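Mortality factor 4-like protein 1 (Homo sapiens, PDB 2F5K) binds the methylated tail of histone H3 through its chromo domain, a small beta-barrel module, and so probably takes part in chromatin-based gene regulation. Local coordinates at residues P21-G26 with V69-V74. Residues are numbered along the deposited sequence; the frame is centred on the assembly and turned at random.
Sequences PKFQEG and VPESRV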
ATOM      1  N   PRO A  21       1.855  11.469 -11.449  1.00 79.17           N
ATOM      2  CA  PRO A  21       1.717  10.162 -10.808  1.00 76.72           C
ATOM      3  C   PRO A  21       0.293   9.905 -10.309  1.00 73.71           C
ATOM      4  O   PRO A  21      -0.526  10.817 -10.219  1.00 72.96           O
ATOM      5  CB  PRO A  21       2.670  10.284  -9.631  1.00 77.13           C
ATOM      6  CG  PRO A  21       2.459  11.707  -9.187  1.00 78.22           C
ATOM      7  CD  PRO A  21       2.243  12.503 -10.473  1.00 79.10           C
ATOM      8  N   LYS A  22       0.032   8.646  -9.984  1.00 70.59           N
ATOM      9  CA  LYS A  22      -1.274   8.171  -9.560  1.00 67.57           C
ATOM     10  C   LYS A  22      -1.744   8.787  -8.257  1.00 65.65           C
ATOM     11  O   LYS A  22      -2.920   9.095  -8.098  1.00 65.23           O
ATOM     12  CB  LYS A  22      -1.217   6.655  -9.381  1.00 67.28           C
ATOM     13  CG  LYS A  22      -1.803   5.838 -10.504  1.00 66.94           C
ATOM     14  CD  LYS A  22      -2.452   4.567  -9.979  1.00 66.68           C
ATOM     15  CE  LYS A  22      -2.413   3.446 -10.987  1.00 66.80           C
ATOM     16  NZ  LYS A  22      -2.753   2.124 -10.380  1.00 66.03           N
ATOM     17  N   PHE A  23      -0.826   8.976  -7.320  1.00 63.38           N
ATOM     18  CA  PHE A  23      -1.226   9.405  -5.983  1.00 61.61           C
ATOM     19  C   PHE A  23      -0.718  10.771  -5.544  1.00 61.03           C
ATOM     20  O   PHE A  23       0.193  11.326  -6.152  1.00 61.26           O
ATOM     21  CB  PHE A  23      -0.853   8.322  -4.986  1.00 60.82           C
ATOM     22  CG  PHE A  23      -1.393   6.977  -5.358  1.00 58.66           C
ATOM     23  CD1 PHE A  23      -0.714   6.170  -6.260  1.00 56.26           C
ATOM     24  CD2 PHE A  23      -2.604   6.534  -4.840  1.00 56.67           C
ATOM     25  CE1 PHE A  23      -1.226   4.932  -6.613  1.00 55.41           C
ATOM     26  CE2 PHE A  23      -3.115   5.293  -5.178  1.00 54.68           C
ATOM     27  CZ  PHE A  23      -2.436   4.496  -6.070  1.00 54.54           C
ATOM     28  N   GLN A  24      -1.330  11.305  -4.497  1.00 60.07           N
ATOM     29  CA  GLN A  24      -0.994  12.624  -3.978  1.00 59.91           C
ATOM     30  C   GLN A  24      -0.609  12.609  -2.508  1.00 59.11           C
ATOM     31  O   GLN A  24      -0.987  11.713  -1.765  1.00 58.42           O
ATOM     32  CB  GLN A  24      -2.182  13.566  -4.133  1.00 60.50           C
ATOM     33  CG  GLN A  24      -2.592  13.811  -5.547  1.00 62.36           C
ATOM     34  CD  GLN A  24      -3.806  14.680  -5.616  1.00 64.89           C
ATOM     35  OE1 GLN A  24      -4.319  15.105  -4.579  1.00 64.77           O
ATOM     36  NE2 GLN A  24      -4.283  14.955  -6.837  1.00 67.05           N
ATOM     37  N   GLU A  25       0.131  13.629  -2.088  1.00 58.53           N
ATOM     38  CA  GLU A  25       0.508  13.734  -0.691  1.00 57.95           C
ATOM     39  C   GLU A  25      -0.760  13.919   0.103  1.00 56.58           C
ATOM     40  O   GLU A  25      -1.589  14.761  -0.230  1.00 56.56           O
ATOM     41  CB  GLU A  25       1.451  14.908  -0.465  1.00 58.57           C
ATOM     42  CG  GLU A  25       2.751  14.761  -1.231  1.00 61.16           C
ATOM     43  CD  GLU A  25       3.781  15.838  -0.910  1.00 63.44           C
ATOM     44  OE1 GLU A  25       3.455  16.806  -0.168  1.00 62.96           O
ATOM     45  OE2 GLU A  25       4.926  15.695  -1.412  1.00 64.50           O
ATOM     46  N   GLY A  26      -0.914  13.108   1.136  1.00 54.99           N
ATOM     47  CA  GLY A  26      -2.097  13.171   1.964  1.00 54.09           C
ATOM     48  C   GLY A  26      -3.103  12.083   1.629  1.00 52.84           C
ATOM     49  O   GLY A  26      -3.869  11.677   2.485  1.00 52.52           O
ATOM     50  N   VAL A  69       8.118   3.160  -1.489  1.00 54.31           N
ATOM     51  CA  VAL A  69       7.419   2.095  -2.192  1.00 52.73           C
ATOM     52  C   VAL A  69       7.295   2.525  -3.632  1.00 50.87           C
ATOM     53  O   VAL A  69       7.142   3.704  -3.900  1.00 51.24           O
ATOM     54  CB  VAL A  69       6.026   1.886  -1.531  1.00 52.98           C
ATOM     55  CG1 VAL A  69       4.891   1.966  -2.534  1.00 53.00           C
ATOM     56  CG2 VAL A  69       5.987   0.616  -0.749  1.00 53.45           C
ATOM     57  N   PRO A  70       7.466   1.613  -4.580  1.00 49.32           N
ATOM     58  CA  PRO A  70       7.231   1.969  -5.983  1.00 48.07           C
ATOM     59  C   PRO A  70       5.725   2.094  -6.199  1.00 46.63           C
ATOM     60  O   PRO A  70       4.966   1.569  -5.396  1.00 45.32           O
ATOM     61  CB  PRO A  70       7.814   0.786  -6.749  1.00 47.66           C
ATOM     62  CG  PRO A  70       7.690  -0.319  -5.818  1.00 48.82           C
ATOM     63  CD  PRO A  70       7.985   0.244  -4.438  1.00 49.46           C
ATOM     64  N   GLU A  71       5.312   2.804  -7.241  1.00 45.66           N
ATOM     65  CA  GLU A  71       3.895   2.981  -7.522  1.00 45.18           C
ATOM     66  C   GLU A  71       3.090   1.681  -7.577  1.00 44.43           C
ATOM     67  O   GLU A  71       1.979   1.602  -7.054  1.00 44.34           O
ATOM     68  CB  GLU A  71       3.699   3.692  -8.837  1.00 45.23           C
ATOM     69  CG  GLU A  71       2.307   4.250  -8.962  1.00 46.17           C
ATOM     70  CD  GLU A  71       2.257   5.407  -9.918  1.00 47.12           C
ATOM     71  OE1 GLU A  71       1.946   6.531  -9.475  1.00 47.23           O
ATOM     72  OE2 GLU A  71       2.535   5.178 -11.103  1.00 48.39           O
ATOM     73  N   SER A  72       3.659   0.668  -8.209  1.00 43.10           N
ATOM     74  CA  SER A  72       2.965  -0.607  -8.363  1.00 42.80           C
ATOM     75  C   SER A  72       2.503  -1.212  -7.029  1.00 42.20           C
ATOM     76  O   SER A  72       1.731  -2.177  -7.015  1.00 42.99           O
ATOM     77  CB  SER A  72       3.840  -1.612  -9.117  1.00 42.31           C
ATOM     78  OG  SER A  72       4.989  -1.948  -8.342  1.00 43.08           O
ATOM     79  N   ARG A  73       2.956  -0.672  -5.908  1.00 40.60           N
ATOM     80  CA  ARG A  73       2.521  -1.263  -4.654  1.00 39.89           C
ATOM     81  C   ARG A  73       1.411  -0.494  -4.007  1.00 38.18           C
ATOM     82  O   ARG A  73       0.890  -0.888  -2.972  1.00 37.22           O
ATOM     83  CB  ARG A  73       3.683  -1.465  -3.680  1.00 40.99           C
ATOM     84  CG  ARG A  73       4.463  -2.681  -3.990  1.00 42.44           C
ATOM     85  CD  ARG A  73       5.674  -2.791  -3.168  1.00 44.79           C
ATOM     86  NE  ARG A  73       5.341  -2.828  -1.757  1.00 44.90           N
ATOM     87  CZ  ARG A  73       6.212  -2.523  -0.796  1.00 42.89           C
ATOM     88  NH1 ARG A  73       7.454  -2.200  -1.138  1.00 38.58           N
ATOM     89  NH2 ARG A  73       5.837  -2.555   0.483  1.00 41.66           N
ATOM     90  N   VAL A  74       1.040   0.600  -4.645  1.00 37.08           N
ATOM     91  CA  VAL A  74       0.012   1.451  -4.102  1.00 36.43           C
ATOM     92  C   VAL A  74      -1.299   1.318  -4.879  1.00 36.37           C
ATOM     93  O   VAL A  74      -1.299   1.339  -6.101  1.00 36.82           O
ATOM     94  CB  VAL A  74       0.470   2.899  -4.099  1.00 36.04           C
ATOM     95  CG1 VAL A  74      -0.544   3.769  -3.397  1.00 34.63           C
ATOM     96  CG2 VAL A  74       1.841   3.002  -3.411  1.00 35.04           C
TER
HETATM   97  O   HOH W   1      -0.528   1.258  -8.881  1.00 40.13           O
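P21 lays its CB 3.8 Å from E71 OE1 and also rests on V52 and Y54 of strand 51-58. K22 makes two polar links, one direct and one through water. Its backbone N donates to E71 OE1 at 2.9 Å, with an N-H...O angle of 158°. The oxygen is met on its syn side, 32° out of the carboxylate plane. E71 reaches across because its CG lies anti to the backbone N (chi1 -163°) and the chain runs extended beyond it. The same oxygen is hydrogen-bonded to the hydroxyl of Y54, which also bonds the backbone N of F23. Further along K22, NZ donates to a water at 2.8 Å, and that water donates to V74 O. F23 is buried. V74 CG1 sits over the centre of one ring face, 3.3 Å from the centroid, in a CH-pi contact. E71 OE1 lies at the ring edge, 4.2 Å from F23 CD1. Y54 meets the ring edge-to-face, and K76 adds a cation-pi contact. Replacing F23 by an alanine is likely to leave V74 CG1 without its ring face and K76 without its aromatic partner. The contact thus ties the loop before strand 28-32 to the 3-10 turn at 71-73 and the start of strand 74-76 in the chromo barrel. The chemistry is mixed: a methyl packs on the ring face, while at its edge a carboxylate oxygen is held by a backbone N-H and a tyrosine hydroxyl.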